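Local coordinates for protein pectate lyase (PDB 5GT5) that cleaves polygalacturonate and partly methylated pectins by endo-acting elimination, probably with calcium as cofactor, at residues V125-L130 against D165-N170; G161-H166 against G185-W190. The protein carries 1 engineered substitution. All blocks are in the same frame, centred on the assembly; numbering follows the deposited sequence.

Contact 1: V125-L130 against D165-N170; sequences VIIRNL and DHCVFN. Engineered in segment 165-170: Val168 (natural residue Gly).
The guanidinium of Arg128 turns its edge to OD1 of Asp165. NE and NH2 both reach OD1 of Asp165 from close to the guanidinium plane, NE at 2.9 Å and NH2 at 3.2 Å, but they come to that oxygen from above the carboxylate plane, the two planes standing 62° apart. The salt bridge is therefore a side-on grip on one oxygen rather than a matched fork. The His166 ring takes the same atom at its own edge: ND1 donates to Asp165 OD1 over 2.7 Å, on the syn side but tilted out of the carboxylate plane, so three N-H groups converge on one buried oxygen. Such crowding of donors would be expected to favour a negatively charged Asp165. A water donates to Asp165 OD2 and is held weakly by Arg128 NH2, while Ser189 also donates to OD2. Arg128 gets there through a bend at chi3 (85°), its chain running alongside Asp165 and NH1 reaching Tyr446 OH.

The two backbones pair in parallel, as neighbouring coils do in the right-handed parallel beta-helix of polysaccharide lyase family 1. Asp165 N bonds to Ile127 O and Asn129 N to Asp165 O. Asn129 and His166 then both take left-handed helical backbone angles, so the two coils turn the corner together, and CA of Asn129 lies 3.0 Å from His166 O. Beyond the corner Val168, an engineered residue in place of glycine, gives its N-H to Leu130 O at 3.0 Å. Inside the bend, SG of Cys167 stands 4.2 Å from CG2 of Ile127 and 4.3 Å from CB of Leu130. The amide of Asn129 turns to other partners, its OD1 accepting from Gly432 N.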
loop_
_atom_site.group_PDB
_atom_site.type_symbol
_atom_site.label_atom_id
_atom_site.label_comp_id
_atom_site.label_asym_id
_atom_site.label_seq_id
_atom_site.Cartn_x
_atom_site.Cartn_y
_atom_site.Cartn_z
ATOM N N VAL A 125 1.757 -4.386 8.785
ATOM C CA VAL A 125 1.583 -5.082 10.052
ATOM C C VAL A 125 2.143 -6.489 9.933
ATOM O O VAL A 125 1.838 -7.187 8.941
ATOM C CB VAL A 125 0.085 -5.133 10.445
ATOM C CG1 VAL A 125 -0.114 -5.997 11.721
ATOM C CG2 VAL A 125 -0.474 -3.698 10.635
ATOM N N ILE A 126 2.944 -6.898 10.909
ATOM C CA ILE A 126 3.504 -8.249 10.963
ATOM C C ILE A 126 3.039 -8.877 12.281
ATOM O O ILE A 126 3.147 -8.250 13.350
ATOM C CB ILE A 126 5.046 -8.224 10.888
ATOM C CG1 ILE A 126 5.494 -7.666 9.535
ATOM C CG2 ILE A 126 5.630 -9.608 11.217
ATOM C CD1 ILE A 126 7.021 -7.641 9.365
ATOM N N ILE A 127 2.498 -10.092 12.198
ATOM C CA ILE A 127 2.022 -10.858 13.362
ATOM C C ILE A 127 2.675 -12.233 13.295
ATOM O O ILE A 127 2.427 -12.996 12.350
ATOM C CB ILE A 127 0.504 -10.980 13.381
ATOM C CG1 ILE A 127 -0.130 -9.588 13.440
ATOM C CG2 ILE A 127 0.069 -11.878 14.553
ATOM C CD1 ILE A 127 -1.641 -9.569 13.169
ATOM N N ARG A 128 3.536 -12.558 14.270
ATOM C CA ARG A 128 4.299 -13.812 14.181
ATOM C C ARG A 128 4.435 -14.574 15.481
ATOM O O ARG A 128 4.536 -14.000 16.592
ATOM C CB ARG A 128 5.710 -13.560 13.608
ATOM C CG ARG A 128 5.674 -13.057 12.167
ATOM C CD ARG A 128 7.081 -12.744 11.685
ATOM N NE ARG A 128 7.780 -13.926 11.172
ATOM C CZ ARG A 128 9.055 -13.922 10.787
ATOM N NH1 ARG A 128 9.797 -12.821 10.948
ATOM N NH2 ARG A 128 9.594 -15.019 10.253
ATOM N N ASN A 129 4.486 -15.905 15.334
ATOM C CA ASN A 129 4.783 -16.818 16.456
ATOM C C ASN A 129 3.814 -16.709 17.619
ATOM O O ASN A 129 4.226 -16.712 18.805
ATOM C CB ASN A 129 6.233 -16.657 16.940
ATOM C CG ASN A 129 6.749 -17.920 17.560
ATOM O OD1 ASN A 129 6.347 -19.015 17.154
ATOM N ND2 ASN A 129 7.649 -17.802 18.516
ATOM N N LEU A 130 2.529 -16.609 17.290
ATOM C CA LEU A 130 1.461 -16.592 18.282
ATOM C C LEU A 130 0.468 -17.695 17.997
ATOM O O LEU A 130 0.198 -18.031 16.820
ATOM C CB LEU A 130 0.739 -15.264 18.269
ATOM C CG LEU A 130 1.633 -14.130 18.727
ATOM C CD1 LEU A 130 0.998 -12.836 18.303
ATOM C CD2 LEU A 130 1.748 -14.197 20.245
ATOM N N ASP A 165 2.543 -14.992 10.176
ATOM C CA ASP A 165 3.524 -16.029 9.882
ATOM C C ASP A 165 3.921 -16.804 11.132
ATOM O O ASP A 165 4.031 -16.230 12.213
ATOM C CB ASP A 165 4.759 -15.395 9.200
ATOM C CG ASP A 165 5.927 -16.337 9.132
ATOM O OD1 ASP A 165 6.706 -16.357 10.122
ATOM O OD2 ASP A 165 6.080 -17.081 8.135
ATOM N N HIS A 166 4.090 -18.119 10.995
ATOM C CA HIS A 166 4.403 -18.963 12.158
ATOM C C HIS A 166 3.396 -18.791 13.295
ATOM O O HIS A 166 3.733 -18.764 14.483
ATOM C CB HIS A 166 5.845 -18.729 12.640
ATOM C CG HIS A 166 6.874 -19.439 11.813
ATOM N ND1 HIS A 166 7.543 -18.831 10.772
ATOM C CD2 HIS A 166 7.325 -20.713 11.881
ATOM C CE1 HIS A 166 8.386 -19.707 10.236
ATOM N NE2 HIS A 166 8.251 -20.859 10.867
ATOM N N CYS A 167 2.129 -18.728 12.921
ATOM C CA CYS A 167 1.057 -18.719 13.903
ATOM C C CYS A 167 0.286 -20.022 13.862
ATOM O O CYS A 167 0.381 -20.784 12.893
ATOM C CB CYS A 167 0.096 -17.543 13.663
ATOM S SG CYS A 167 0.845 -15.922 14.018
ATOM N N VAL A 168 -0.446 -20.283 14.937
ATOM C CA VAL A 168 -1.310 -21.457 15.058
ATOM C C VAL A 168 -2.708 -21.021 15.453
ATOM O O VAL A 168 -2.859 -20.180 16.347
ATOM C CB VAL A 168 -0.755 -22.408 16.097
ATOM C CG1 VAL A 168 -1.715 -23.597 16.354
ATOM C CG2 VAL A 168 0.486 -22.912 15.571
ATOM N N PHE A 169 -3.713 -21.584 14.774
ATOM C CA PHE A 169 -5.112 -21.247 15.018
ATOM C C PHE A 169 -5.871 -22.523 15.308
ATOM O O PHE A 169 -5.706 -23.515 14.599
ATOM C CB PHE A 169 -5.707 -20.546 13.795
ATOM C CG PHE A 169 -4.999 -19.278 13.418
ATOM C CD1 PHE A 169 -3.840 -19.310 12.645
ATOM C CD2 PHE A 169 -5.477 -18.058 13.869
ATOM C CE1 PHE A 169 -3.200 -18.143 12.280
ATOM C CE2 PHE A 169 -4.833 -16.874 13.521
ATOM C CZ PHE A 169 -3.695 -16.912 12.730
ATOM N N ASN A 170 -6.695 -22.473 16.353
ATOM C CA ASN A 170 -7.538 -23.594 16.760
ATOM C C ASN A 170 -8.979 -23.325 16.325
ATOM O O ASN A 170 -9.192 -22.536 15.410
ATOM C CB ASN A 170 -7.411 -23.787 18.274
ATOM C CG ASN A 170 -6.029 -24.247 18.689
ATOM O OD1 ASN A 170 -5.755 -25.462 18.721
ATOM N ND2 ASN A 170 -5.149 -23.298 19.022
HETATM O O HOH W 1 8.851 -17.267 8.286
#

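Contact 2: G161-H166 against G185-W190; sequences GVWIDH and GVTISW
His166 and Trp190 lie alongside each other with ring planes only 4° apart, but displaced, so that little of one ring lies over the other. What sits over the imidazole centre is CB of Trp190, a CH-pi contact 3.5 Å from the ring centroid. Both residues place CG anti to their own carbonyl carbon (chi1 -79° and -73°), which lets one side chain copy the other a coil further on. With an alanine here instead of His166, Trp190 CB is likely to lose the ring it packs on and Asp165 OD1 one of its donors.

Ser189 OG joins the next two side chains. It donates to the anti lone pair of Asp165 OD2 at 2.7 Å and receives the indole N-H of Trp163, NE1 to OG 3.0 Å. One face of that indole carries Asp165 CB, while CG2 of Thr187 comes within 3.8 Å of its CD1. On the sheet face of Ile164 and Ile188, like stacks on like, CB of Ile164 lying 4.3 Å from CG2 of Ile188.

Strands 161-165 and 185-189 run parallel in exact register, Thr187 N bonding to Val162 O and Ser189 N to Ile164 O. Strand 262-271 continues the stack beyond 185-189, and strands 154-157 and 177-180 pack against the valine and isoleucine face inside the beta-helix.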
loop_
_atom_site.group_PDB
_atom_site.type_symbol
_atom_site.label_atom_id
_atom_site.label_comp_id
_atom_site.label_asym_id
_atom_site.label_seq_id
_atom_site.Cartn_x
_atom_site.Cartn_y
_atom_site.Cartn_z
ATOM N N GLY A 161 -0.737 -4.492 3.364
ATOM C CA GLY A 161 0.523 -5.053 3.831
ATOM C C GLY A 161 0.399 -5.685 5.198
ATOM O O GLY A 161 0.562 -5.027 6.217
ATOM N N VAL A 162 0.056 -6.966 5.218
ATOM C CA VAL A 162 -0.108 -7.726 6.440
ATOM C C VAL A 162 0.571 -9.063 6.233
ATOM O O VAL A 162 0.225 -9.782 5.297
ATOM C CB VAL A 162 -1.594 -7.957 6.781
ATOM C CG1 VAL A 162 -1.703 -8.755 8.089
ATOM C CG2 VAL A 162 -2.359 -6.618 6.908
ATOM N N TRP A 163 1.501 -9.406 7.123
ATOM C CA TRP A 163 2.153 -10.696 7.128
ATOM C C TRP A 163 1.794 -11.399 8.430
ATOM O O TRP A 163 2.159 -10.932 9.509
ATOM C CB TRP A 163 3.680 -10.502 7.029
ATOM C CG TRP A 163 4.450 -11.767 6.814
ATOM C CD1 TRP A 163 3.977 -12.913 6.229
ATOM C CD2 TRP A 163 5.835 -12.024 7.157
ATOM N NE1 TRP A 163 4.993 -13.864 6.170
ATOM C CE2 TRP A 163 6.123 -13.353 6.749
ATOM C CE3 TRP A 163 6.840 -11.278 7.796
ATOM C CZ2 TRP A 163 7.390 -13.937 6.925
ATOM C CZ3 TRP A 163 8.090 -11.855 7.955
ATOM C CH2 TRP A 163 8.357 -13.165 7.537
ATOM N N ILE A 164 1.104 -12.530 8.324
ATOM C CA ILE A 164 0.824 -13.405 9.450
ATOM C C ILE A 164 1.655 -14.657 9.231
ATOM O O ILE A 164 1.509 -15.319 8.196
ATOM C CB ILE A 164 -0.656 -13.746 9.513
ATOM C CG1 ILE A 164 -1.451 -12.470 9.839
ATOM C CG2 ILE A 164 -0.911 -14.811 10.608
ATOM C CD1 ILE A 164 -2.931 -12.525 9.446
ATOM N N ASP A 165 2.543 -14.992 10.176
ATOM C CA ASP A 165 3.524 -16.029 9.882
ATOM C C ASP A 165 3.921 -16.804 11.132
ATOM O O ASP A 165 4.031 -16.230 12.213
ATOM C CB ASP A 165 4.759 -15.395 9.200
ATOM C CG ASP A 165 5.927 -16.337 9.132
ATOM O OD1 ASP A 165 6.706 -16.357 10.122
ATOM O OD2 ASP A 165 6.080 -17.081 8.135
ATOM N N HIS A 166 4.090 -18.119 10.995
ATOM C CA HIS A 166 4.403 -18.963 12.158
ATOM C C HIS A 166 3.396 -18.791 13.295
ATOM O O HIS A 166 3.733 -18.764 14.483
ATOM C CB HIS A 166 5.845 -18.729 12.640
ATOM C CG HIS A 166 6.874 -19.439 11.813
ATOM N ND1 HIS A 166 7.543 -18.831 10.772
ATOM C CD2 HIS A 166 7.325 -20.713 11.881
ATOM C CE1 HIS A 166 8.386 -19.707 10.236
ATOM N NE2 HIS A 166 8.251 -20.859 10.867
ATOM N N GLY A 185 -2.306 -6.951 -0.155
ATOM C CA GLY A 185 -0.939 -7.155 0.294
ATOM C C GLY A 185 -0.823 -8.086 1.491
ATOM O O GLY A 185 -0.034 -7.827 2.405
ATOM N N VAL A 186 -1.589 -9.170 1.510
ATOM C CA VAL A 186 -1.594 -10.077 2.647
ATOM C C VAL A 186 -0.814 -11.343 2.292
ATOM O O VAL A 186 -1.011 -11.903 1.218
ATOM C CB VAL A 186 -3.035 -10.462 3.017
ATOM C CG1 VAL A 186 -3.055 -11.421 4.228
ATOM C CG2 VAL A 186 -3.879 -9.214 3.247
ATOM N N THR A 187 0.085 -11.753 3.191
ATOM C CA THR A 187 0.708 -13.068 3.114
ATOM C C THR A 187 0.484 -13.788 4.410
ATOM O O THR A 187 0.751 -13.233 5.486
ATOM C CB THR A 187 2.218 -12.998 2.827
ATOM O OG1 THR A 187 2.411 -12.460 1.516
ATOM C CG2 THR A 187 2.857 -14.408 2.903
ATOM N N ILE A 188 -0.006 -15.021 4.309
ATOM C CA ILE A 188 -0.064 -15.889 5.469
ATOM C C ILE A 188 0.809 -17.115 5.233
ATOM O O ILE A 188 0.564 -17.886 4.291
ATOM C CB ILE A 188 -1.520 -16.330 5.800
ATOM C CG1 ILE A 188 -2.483 -15.126 5.884
ATOM C CG2 ILE A 188 -1.531 -17.151 7.086
ATOM C CD1 ILE A 188 -3.958 -15.476 6.236
ATOM N N SER A 189 1.849 -17.291 6.069
ATOM C CA SER A 189 2.833 -18.338 5.791
ATOM C C SER A 189 3.255 -19.098 7.029
ATOM O O SER A 189 3.143 -18.599 8.163
ATOM C CB SER A 189 4.065 -17.784 5.071
ATOM O OG SER A 189 4.723 -16.792 5.856
ATOM N N TRP A 190 3.707 -20.332 6.811
ATOM C CA TRP A 190 4.298 -21.142 7.865
ATOM C C TRP A 190 3.380 -21.276 9.070
ATOM O O TRP A 190 3.841 -21.277 10.211
ATOM C CB TRP A 190 5.697 -20.587 8.273
ATOM C CG TRP A 190 6.703 -20.875 7.206
ATOM C CD1 TRP A 190 7.207 -20.002 6.272
ATOM C CD2 TRP A 190 7.293 -22.153 6.922
ATOM N NE1 TRP A 190 8.085 -20.670 5.433
ATOM C CE2 TRP A 190 8.160 -21.982 5.827
ATOM C CE3 TRP A 190 7.210 -23.406 7.525
ATOM C CZ2 TRP A 190 8.895 -23.037 5.288
ATOM C CZ3 TRP A 190 7.959 -24.455 6.987
ATOM C CH2 TRP A 190 8.779 -24.259 5.885
#

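From the N terminus the chain first lays down 125-130, makes one circuit through strands 131-133 and 154-157, and returns along 160-165, and contact 1 closes that loop of 34 intervening residues from Asp165 onward. A second circuit leaves His166, passes strands 168-169 and 177-180, and closes at contact 2 after 18 residues. The loops follow one another, overlapping at Asp165 and His166, which belong to both contacts. Strand 160-165 is thus the middle of three successive coils, with Trp163 also bonding through its backbone to Val125 and Ile127. The likely calcium ligands Asp152, in the first circuit, and Asp174 and Asp178, in the second, are carried by these same coils.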